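Local coordinates for putative carbohydrate metabolism domain-containing protein (Bacteroides vulgatus, PDB 3S30) that is of unknown function but, as a putative glycoside hydrolase with a galactose-binding-like domain, probably takes part in carbohydrate binding or breakdown, at residues A[245-250]-A[325-330]; A[250-255]-A[298-303]. All blocks are in the same frame, centred on the assembly; numbering follows the deposited sequence.

Contact 1. Residues A[245-250]-A[325-330]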
# COMPACT_ATOMS: atom_id res chain seq x y z
N VAL A 245 6.60 -7.47 11.21
CA VAL A 245 5.19 -7.70 10.91
C VAL A 245 4.77 -6.81 9.76
O VAL A 245 5.38 -5.76 9.51
CB VAL A 245 4.26 -7.52 12.17
CG1 VAL A 245 4.78 -8.37 13.37
CG2 VAL A 245 4.10 -6.03 12.57
N PHE A 246 3.76 -7.26 9.04
CA PHE A 246 3.26 -6.56 7.87
C PHE A 246 2.01 -5.78 8.23
O PHE A 246 1.47 -5.95 9.32
CB PHE A 246 2.98 -7.55 6.74
CG PHE A 246 1.77 -8.45 6.97
CD1 PHE A 246 0.50 -8.07 6.55
CD2 PHE A 246 1.92 -9.70 7.55
CE1 PHE A 246 -0.60 -8.91 6.73
CE2 PHE A 246 0.82 -10.55 7.73
CZ PHE A 246 -0.44 -10.14 7.32
N ASN A 247 1.52 -4.95 7.31
CA ASN A 247 0.27 -4.25 7.56
C ASN A 247 -0.64 -4.32 6.34
O ASN A 247 -0.18 -4.35 5.22
CB ASN A 247 0.51 -2.79 7.99
CG ASN A 247 -0.67 -2.19 8.78
OD1 ASN A 247 -1.69 -2.84 8.97
ND2 ASN A 247 -0.53 -0.95 9.22
N ILE A 248 -1.94 -4.40 6.61
CA ILE A 248 -2.97 -4.27 5.59
C ILE A 248 -4.07 -3.42 6.21
O ILE A 248 -4.53 -3.70 7.33
CB ILE A 248 -3.56 -5.65 5.17
CG1 ILE A 248 -2.50 -6.51 4.48
CG2 ILE A 248 -4.79 -5.48 4.23
CD1 ILE A 248 -3.07 -7.89 3.99
N TYR A 249 -4.48 -2.38 5.50
CA TYR A 249 -5.64 -1.59 5.90
C TYR A 249 -6.27 -0.83 4.72
O TYR A 249 -5.72 -0.78 3.61
CB TYR A 249 -5.29 -0.62 7.03
CG TYR A 249 -4.32 0.49 6.66
CD1 TYR A 249 -2.95 0.29 6.71
CD2 TYR A 249 -4.78 1.75 6.29
CE1 TYR A 249 -2.07 1.30 6.40
CE2 TYR A 249 -3.90 2.77 5.96
CZ TYR A 249 -2.53 2.53 6.02
OH TYR A 249 -1.63 3.52 5.70
N ALA A 250 -7.44 -0.25 4.97
CA ALA A 250 -8.15 0.53 3.97
C ALA A 250 -8.81 1.71 4.65
O ALA A 250 -9.21 1.62 5.81
CB ALA A 250 -9.19 -0.33 3.25
N ALA A 325 4.77 -4.93 3.39
CA ALA A 325 5.50 -6.09 3.95
C ALA A 325 6.09 -5.81 5.34
O ALA A 325 6.34 -6.75 6.10
CB ALA A 325 6.60 -6.53 3.00
N SER A 326 6.31 -4.54 5.66
CA SER A 326 6.85 -4.15 6.97
C SER A 326 6.04 -3.02 7.59
O SER A 326 6.13 -1.87 7.16
CB SER A 326 8.33 -3.74 6.84
OG SER A 326 9.09 -4.78 6.23
N LYS A 327 5.25 -3.34 8.61
CA LYS A 327 4.37 -2.37 9.27
C LYS A 327 5.05 -1.03 9.51
O LYS A 327 4.48 0.03 9.20
CB LYS A 327 3.87 -2.92 10.61
CG LYS A 327 3.06 -1.90 11.44
CD LYS A 327 2.54 -2.50 12.75
CE LYS A 327 1.57 -1.55 13.47
NZ LYS A 327 2.10 -0.14 13.59
N ASP A 328 6.26 -1.08 10.08
CA ASP A 328 6.96 0.13 10.50
C ASP A 328 8.05 0.59 9.52
O ASP A 328 8.86 1.45 9.86
CB ASP A 328 7.53 -0.06 11.90
CG ASP A 328 6.47 0.03 12.98
OD1 ASP A 328 5.52 0.82 12.83
OD2 ASP A 328 6.58 -0.69 14.00
N GLY A 329 8.03 0.04 8.30
CA GLY A 329 8.99 0.38 7.27
C GLY A 329 8.87 1.81 6.78
O GLY A 329 9.77 2.33 6.13
N ASP A 330 7.75 2.45 7.10
CA ASP A 330 7.52 3.86 6.76
C ASP A 330 8.46 4.77 7.54
O ASP A 330 8.83 5.84 7.06
CB ASP A 330 6.05 4.26 6.98
CG ASP A 330 5.53 3.93 8.39
OD1 ASP A 330 6.25 3.28 9.20
OD2 ASP A 330 4.38 4.31 8.68
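Val245 and Lys327 meet through backbone and side chain alike. The one hydrogen bond across the contact runs from Lys327 N to Val245 O, 2.6 Å long and nearly straight, with an N-H...O angle of 175°. The same carbonyl oxygen receives a CA-H...O contact from Ser326 CA at 3.3 Å. A second, longer contact of this kind joins Phe246 CA to Ala325 O at 3.6 Å, and that oxygen also accepts a hydrogen bond from the hydroxyl of Tyr227.

Side-chain packing adds to the backbone links. Val245 CG2 lies 3.7 Å from Lys327 CB, the two side chains running side by side in the same direction; with CG anti to the backbone N (chi1 174°), the lysine extends its aliphatic stem along the valine. Phe246 CB lies against the carbonyl oxygen of Ala325, 3.5 Å from Ala325 O, whereas its ring leads away to Tyr225, Tyr227 and Leu340. Asn247 adds only its CB, 4.1 Å from Lys327 CA.

Charged and polar ends look elsewhere. Lys327 NZ forms a long salt bridge to Asp328 OD1 at 3.6 Å, and Lys268 pairs with both Asp328 and Asp330. Ser326 OG is hydrogen-bonded to Thr171 and Asp244.

Residues 326-329 form a type I beta turn, closed by Gly329 N bonding to Ser326 O at 2.9 Å. The contact thus prolongs the antiparallel pair of strands 247-254 and 317-324 beyond its regular end, with one more backbone bond before the chain turns, within a galactose-binding-like beta fold.

Contact 2. Residues A[250-255]-A[298-303]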
# COMPACT_ATOMS: atom_id res chain seq x y z
N ALA A 250 -7.44 -0.25 4.97
CA ALA A 250 -8.15 0.53 3.97
C ALA A 250 -8.81 1.71 4.65
O ALA A 250 -9.21 1.62 5.81
CB ALA A 250 -9.19 -0.33 3.25
N LEU A 251 -8.93 2.80 3.90
CA LEU A 251 -9.46 4.05 4.41
C LEU A 251 -10.65 4.47 3.56
O LEU A 251 -10.69 4.23 2.36
CB LEU A 251 -8.37 5.12 4.34
CG LEU A 251 -7.04 4.82 5.03
CD1 LEU A 251 -5.97 5.82 4.61
CD2 LEU A 251 -7.20 4.81 6.54
N PHE A 252 -11.63 5.11 4.22
CA PHE A 252 -12.75 5.75 3.54
C PHE A 252 -12.95 7.10 4.22
O PHE A 252 -13.20 7.15 5.43
CB PHE A 252 -14.01 4.89 3.67
CG PHE A 252 -15.20 5.44 2.93
CD1 PHE A 252 -15.14 5.68 1.56
CD2 PHE A 252 -16.38 5.72 3.61
CE1 PHE A 252 -16.25 6.18 0.88
CE2 PHE A 252 -17.50 6.22 2.94
CZ PHE A 252 -17.43 6.46 1.58
N TYR A 253 -12.83 8.18 3.46
CA TYR A 253 -12.95 9.50 4.07
C TYR A 253 -13.65 10.54 3.20
O TYR A 253 -13.83 10.37 2.00
CB TYR A 253 -11.57 10.01 4.50
CG TYR A 253 -10.57 10.18 3.37
CD1 TYR A 253 -10.53 11.35 2.62
CD2 TYR A 253 -9.65 9.18 3.07
CE1 TYR A 253 -9.61 11.52 1.61
CE2 TYR A 253 -8.73 9.34 2.05
CZ TYR A 253 -8.71 10.51 1.32
OH TYR A 253 -7.79 10.66 0.31
N GLU A 254 -14.03 11.62 3.86
CA GLU A 254 -14.75 12.71 3.24
C GLU A 254 -13.73 13.78 2.86
O GLU A 254 -12.95 14.21 3.70
CB GLU A 254 -15.78 13.24 4.22
CG GLU A 254 -16.70 14.29 3.67
CD GLU A 254 -17.77 14.71 4.67
OE1 GLU A 254 -18.23 13.84 5.46
OE2 GLU A 254 -18.14 15.90 4.66
N LYS A 255 -13.73 14.19 1.60
CA LYS A 255 -12.85 15.27 1.16
C LYS A 255 -13.37 16.63 1.61
O LYS A 255 -14.58 16.80 1.81
CB LYS A 255 -12.68 15.26 -0.37
CG LYS A 255 -11.76 14.14 -0.86
CD LYS A 255 -11.60 14.14 -2.36
CE LYS A 255 -12.80 13.52 -3.06
NZ LYS A 255 -12.48 13.10 -4.46
N PHE A 298 -15.07 -2.77 7.61
CA PHE A 298 -14.99 -1.32 7.81
C PHE A 298 -15.73 -0.89 9.07
O PHE A 298 -16.89 -1.25 9.28
CB PHE A 298 -15.50 -0.55 6.58
CG PHE A 298 -14.47 -0.38 5.51
CD1 PHE A 298 -14.17 -1.42 4.63
CD2 PHE A 298 -13.78 0.83 5.37
CE1 PHE A 298 -13.22 -1.26 3.63
CE2 PHE A 298 -12.82 1.00 4.38
CZ PHE A 298 -12.54 -0.05 3.51
N ASN A 299 -15.03 -0.13 9.91
CA ASN A 299 -15.56 0.41 11.15
C ASN A 299 -16.00 1.87 10.95
O ASN A 299 -15.17 2.78 10.99
CB ASN A 299 -14.47 0.31 12.23
CG ASN A 299 -15.00 0.54 13.64
OD1 ASN A 299 -16.09 1.10 13.83
ND2 ASN A 299 -14.22 0.11 14.64
N TYR A 300 -17.29 2.08 10.72
CA TYR A 300 -17.86 3.44 10.63
C TYR A 300 -18.23 4.00 11.99
O TYR A 300 -18.21 5.22 12.20
CB TYR A 300 -19.12 3.45 9.77
CG TYR A 300 -18.88 3.23 8.30
CD1 TYR A 300 -18.63 1.94 7.80
CD2 TYR A 300 -18.92 4.29 7.41
CE1 TYR A 300 -18.41 1.73 6.44
CE2 TYR A 300 -18.71 4.08 6.04
CZ TYR A 300 -18.46 2.80 5.57
OH TYR A 300 -18.25 2.60 4.22
N GLU A 301 -18.59 3.11 12.91
CA GLU A 301 -19.04 3.48 14.26
C GLU A 301 -17.96 4.18 15.09
O GLU A 301 -18.28 5.02 15.93
CB GLU A 301 -19.56 2.22 14.97
CG GLU A 301 -20.00 2.43 16.43
CD GLU A 301 -18.91 2.11 17.44
OE1 GLU A 301 -17.95 1.37 17.09
OE2 GLU A 301 -19.02 2.58 18.60
N HIS A 302 -16.69 3.85 14.86
CA HIS A 302 -15.59 4.47 15.61
C HIS A 302 -15.47 5.99 15.37
O HIS A 302 -15.06 6.73 16.27
CB HIS A 302 -14.26 3.78 15.29
CG HIS A 302 -13.07 4.46 15.88
ND1 HIS A 302 -12.60 4.18 17.15
CD2 HIS A 302 -12.25 5.42 15.39
CE1 HIS A 302 -11.55 4.94 17.40
NE2 HIS A 302 -11.32 5.70 16.35
N TYR A 303 -15.83 6.44 14.16
CA TYR A 303 -15.66 7.84 13.76
C TYR A 303 -16.92 8.70 13.89
O TYR A 303 -16.83 9.92 14.00
CB TYR A 303 -15.12 7.90 12.33
CG TYR A 303 -13.81 7.16 12.19
CD1 TYR A 303 -12.61 7.77 12.51
CD2 TYR A 303 -13.78 5.83 11.78
CE1 TYR A 303 -11.41 7.09 12.39
CE2 TYR A 303 -12.59 5.14 11.66
CZ TYR A 303 -11.41 5.77 11.97
OH TYR A 303 -10.23 5.08 11.86
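Ala250 CB presses on the end of the Phe298 ring, 3.4 Å from CZ, and this is the tight part of the contact. Phe298 CE2 also comes within 4.1 Å of Phe252 CB, while the backbone carbon of Leu251 lies at the ring edge, near its plane. With CG of Phe298 anti to its carbonyl carbon, this torsion (chi1 -84°) lays the far end of the ring, CZ and CE2, against Ala250; the ring packs on Pro218 as well.

Farther along, Phe252 and Tyr300 cross obliquely, Phe252 CD2 lying 3.7 Å from Tyr300 CE2. The tyrosine hydroxyl sits close to the phenylalanine ring but spends its hydrogen bond on Pro218 O, which fixes the end of the ring beside strand 218-228. Replacing Tyr300 with an alanine would probably open a gap beside Phe252 and leave Pro218 O without this hydroxyl partner.

The looser side is the turn beyond, where Glu301 and His302 are exposed and make no contact with 250-255. Here Asn299 OD1 accepts from His302 N at 3.0 Å in an Asx motif, with the donor above the carbonyl plane.

No hydrogen bond joins the two segments: the loop is held to the strand by aromatic and aliphatic contact, while Tyr300 OH bonds to Pro218 O and Asn299 OD1 bonds within the loop.

How the contacts relate
Both contacts use strand 247-254 and share Ala250, but they lie toward its two ends, their centres about 19 Å apart. The centre of contact 1 lies about 8 Å from the centre of the chain, that of contact 2 about 17 Å, yet each is largely buried. At 245-250 the partner follows strand 317-324, which pairs antiparallel with 247-254, and the link combines a backbone hydrogen bond with side-chain packing. At 250-255 the partner is a loop after strand 291-297, which is not paired with this strand, and side-chain rings bridge the distance. Each partner segment also has an exposed portion: Lys327 in contact 1, Glu301 and His302 in contact 2.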